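Local coordinates for nucleoside kinase (Methanococcus jannaschii, PDB 2C4E), which catalyses the ATP-dependent phosphorylation of nucleosides, chiefly inosine, guanosine and cytidine, to their monophosphates, at residues A274-E279 and N286-D291. Residues are numbered along the deposited sequence; the frame is centred on the assembly and turned at random.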
loop_
_atom_site.group_PDB
_atom_site.type_symbol
_atom_site.label_atom_id
_atom_site.label_comp_id
_atom_site.label_asym_id
_atom_site.label_seq_id
_atom_site.Cartn_x
_atom_site.Cartn_y
_atom_site.Cartn_z
ATOM N N ALA A 274 20.914 2.961 19.142
ATOM C CA ALA A 274 20.029 1.922 18.629
ATOM C C ALA A 274 19.098 1.379 19.691
ATOM O O ALA A 274 17.980 0.963 19.380
ATOM C CB ALA A 274 20.843 0.776 18.032
ATOM N N SER A 275 19.555 1.387 20.943
ATOM C CA SER A 275 18.758 0.875 22.054
ATOM C C SER A 275 17.534 1.747 22.345
ATOM O O SER A 275 16.561 1.258 22.911
ATOM C CB SER A 275 19.619 0.718 23.316
ATOM O OG SER A 275 19.870 1.963 23.952
ATOM N N PHE A 276 17.582 3.029 21.971
ATOM C CA PHE A 276 16.426 3.919 22.128
ATOM C C PHE A 276 15.394 3.745 21.020
ATOM O O PHE A 276 14.186 3.764 21.269
ATOM C CB PHE A 276 16.855 5.385 22.141
ATOM C CG PHE A 276 17.381 5.849 23.449
ATOM C CD1 PHE A 276 18.750 5.923 23.675
ATOM C CD2 PHE A 276 16.518 6.229 24.460
ATOM C CE1 PHE A 276 19.235 6.351 24.895
ATOM C CE2 PHE A 276 17.003 6.659 25.675
ATOM C CZ PHE A 276 18.367 6.722 25.890
ATOM N N VAL A 277 15.872 3.623 19.788
ATOM C CA VAL A 277 14.975 3.663 18.634
ATOM C C VAL A 277 14.067 2.444 18.598
ATOM O O VAL A 277 12.896 2.545 18.237
ATOM C CB VAL A 277 15.766 3.824 17.311
ATOM C CG1 VAL A 277 14.830 3.837 16.114
ATOM C CG2 VAL A 277 16.531 5.100 17.361
ATOM N N VAL A 278 14.593 1.297 19.009
ATOM C CA VAL A 278 13.796 0.072 19.068
ATOM C C VAL A 278 12.647 0.092 20.085
ATOM O O VAL A 278 11.831 -0.828 20.098
ATOM C CB VAL A 278 14.669 -1.184 19.337
ATOM C CG1 VAL A 278 15.638 -1.407 18.205
ATOM C CG2 VAL A 278 15.415 -1.077 20.669
ATOM N N GLU A 279 12.569 1.125 20.922
ATOM C CA GLU A 279 11.539 1.196 21.964
ATOM C C GLU A 279 10.188 1.727 21.478
ATOM O O GLU A 279 9.216 1.726 22.241
ATOM C CB GLU A 279 12.019 2.050 23.140
ATOM C CG GLU A 279 13.305 1.549 23.769
ATOM C CD GLU A 279 13.740 2.356 24.976
ATOM O OE1 GLU A 279 13.128 3.408 25.272
ATOM O OE2 GLU A 279 14.695 1.920 25.643
ATOM N N ASN A 286 11.590 7.649 18.342
ATOM C CA ASN A 286 12.255 7.692 19.648
ATOM C C ASN A 286 13.756 7.905 19.524
ATOM O O ASN A 286 14.537 7.316 20.275
ATOM C CB ASN A 286 11.964 6.410 20.454
ATOM C CG ASN A 286 12.137 6.601 21.961
ATOM O OD1 ASN A 286 12.769 5.776 22.644
ATOM N ND2 ASN A 286 11.573 7.680 22.490
ATOM N N LEU A 287 14.152 8.769 18.591
ATOM C CA LEU A 287 15.564 9.095 18.423
ATOM C C LEU A 287 16.028 9.925 19.615
ATOM O O LEU A 287 15.381 10.911 19.985
ATOM C CB LEU A 287 15.809 9.828 17.099
ATOM C CG LEU A 287 15.761 8.929 15.861
ATOM C CD1 LEU A 287 15.690 9.771 14.602
ATOM C CD2 LEU A 287 16.944 7.984 15.778
ATOM N N PRO A 288 17.117 9.507 20.261
ATOM C CA PRO A 288 17.574 10.176 21.478
ATOM C C PRO A 288 18.485 11.387 21.244
ATOM O O PRO A 288 19.085 11.545 20.175
ATOM C CB PRO A 288 18.356 9.073 22.179
ATOM C CG PRO A 288 18.991 8.331 21.042
ATOM C CD PRO A 288 17.973 8.352 19.918
ATOM N N THR A 289 18.599 12.214 22.277
ATOM C CA THR A 289 19.596 13.272 22.323
ATOM C C THR A 289 20.938 12.704 22.745
ATOM O O THR A 289 21.018 11.600 23.278
ATOM C CB THR A 289 19.218 14.345 23.337
ATOM O OG1 THR A 289 19.126 13.767 24.652
ATOM C CG2 THR A 289 17.840 14.927 23.056
ATOM N N TRP A 290 21.977 13.503 22.546
ATOM C CA TRP A 290 23.335 13.130 22.901
ATOM C C TRP A 290 23.465 12.826 24.395
ATOM O O TRP A 290 23.986 11.786 24.787
ATOM C CB TRP A 290 24.308 14.248 22.520
ATOM C CG TRP A 290 25.695 13.871 22.869
ATOM C CD1 TRP A 290 26.409 14.277 23.958
ATOM C CD2 TRP A 290 26.526 12.954 22.161
ATOM N NE1 TRP A 290 27.649 13.684 23.954
ATOM C CE2 TRP A 290 27.745 12.865 22.860
ATOM C CE3 TRP A 290 26.380 12.221 20.976
ATOM C CZ2 TRP A 290 28.795 12.057 22.433
ATOM C CZ3 TRP A 290 27.425 11.416 20.554
ATOM C CH2 TRP A 290 28.615 11.345 21.272
ATOM N N ASP A 291 22.990 13.735 25.230
ATOM C CA ASP A 291 23.129 13.534 26.670
ATOM C C ASP A 291 22.375 12.291 27.130
ATOM O O ASP A 291 22.845 11.591 28.016
ATOM C CB ASP A 291 22.691 14.769 27.461
ATOM C CG ASP A 291 23.666 15.928 27.329
ATOM O OD1 ASP A 291 24.796 15.750 26.792
ATOM O OD2 ASP A 291 23.377 17.067 27.741
HETATM O O HOH W 1 11.545 4.759 17.318
#
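With CG of F276 anti to its own carbonyl carbon (chi1 -80°), the phenyl ring swings out from helix 263-277 and meets P288. The proline lies over one face: its CB stands 3.8 Å from the ring centroid, 23° off the normal, a CH-pi contact displaced toward the CG–CD1 side, where CB comes within 3.5 Å of CD1. CG of the proline adds to this patch, reaching both CD1 and CB of F276. In V277 the same relation to the carbonyl carbon holds for the CG2 branch, which presses against CD2 of L287 at 3.3 Å, closer than usual for two methyl groups. The two side chains run side by side and point the same way, although the CA–CB bond of L287 itself turns away from 274-279. N286 sits beside the backbone of F276, its CB 3.6 Å from the carbonyl O of F276, an atom that also accepts the backbone N-H of E279. A water lies 2.8 Å from V277 O and accepts from N286 N, bridging the two main chains. Replacing F276 with an alanine would probably leave P288 without its aromatic platform and deprive R296, which makes a cation-pi contact with the ring, of that partner. E279, close to N286, directs OE2 to a salt bridge with R296 and to the backbone N of G237. The contact joins helix 263-277 to the extended segment leading into helix 290-299, whose start T289 N-caps, within the ribokinase fold. V277 also packs on S248 of helix 245-258, while L287 packs on V50 and K54 of helix 44-54, its side chain about 6 Å from that of N47, which binds the substrate.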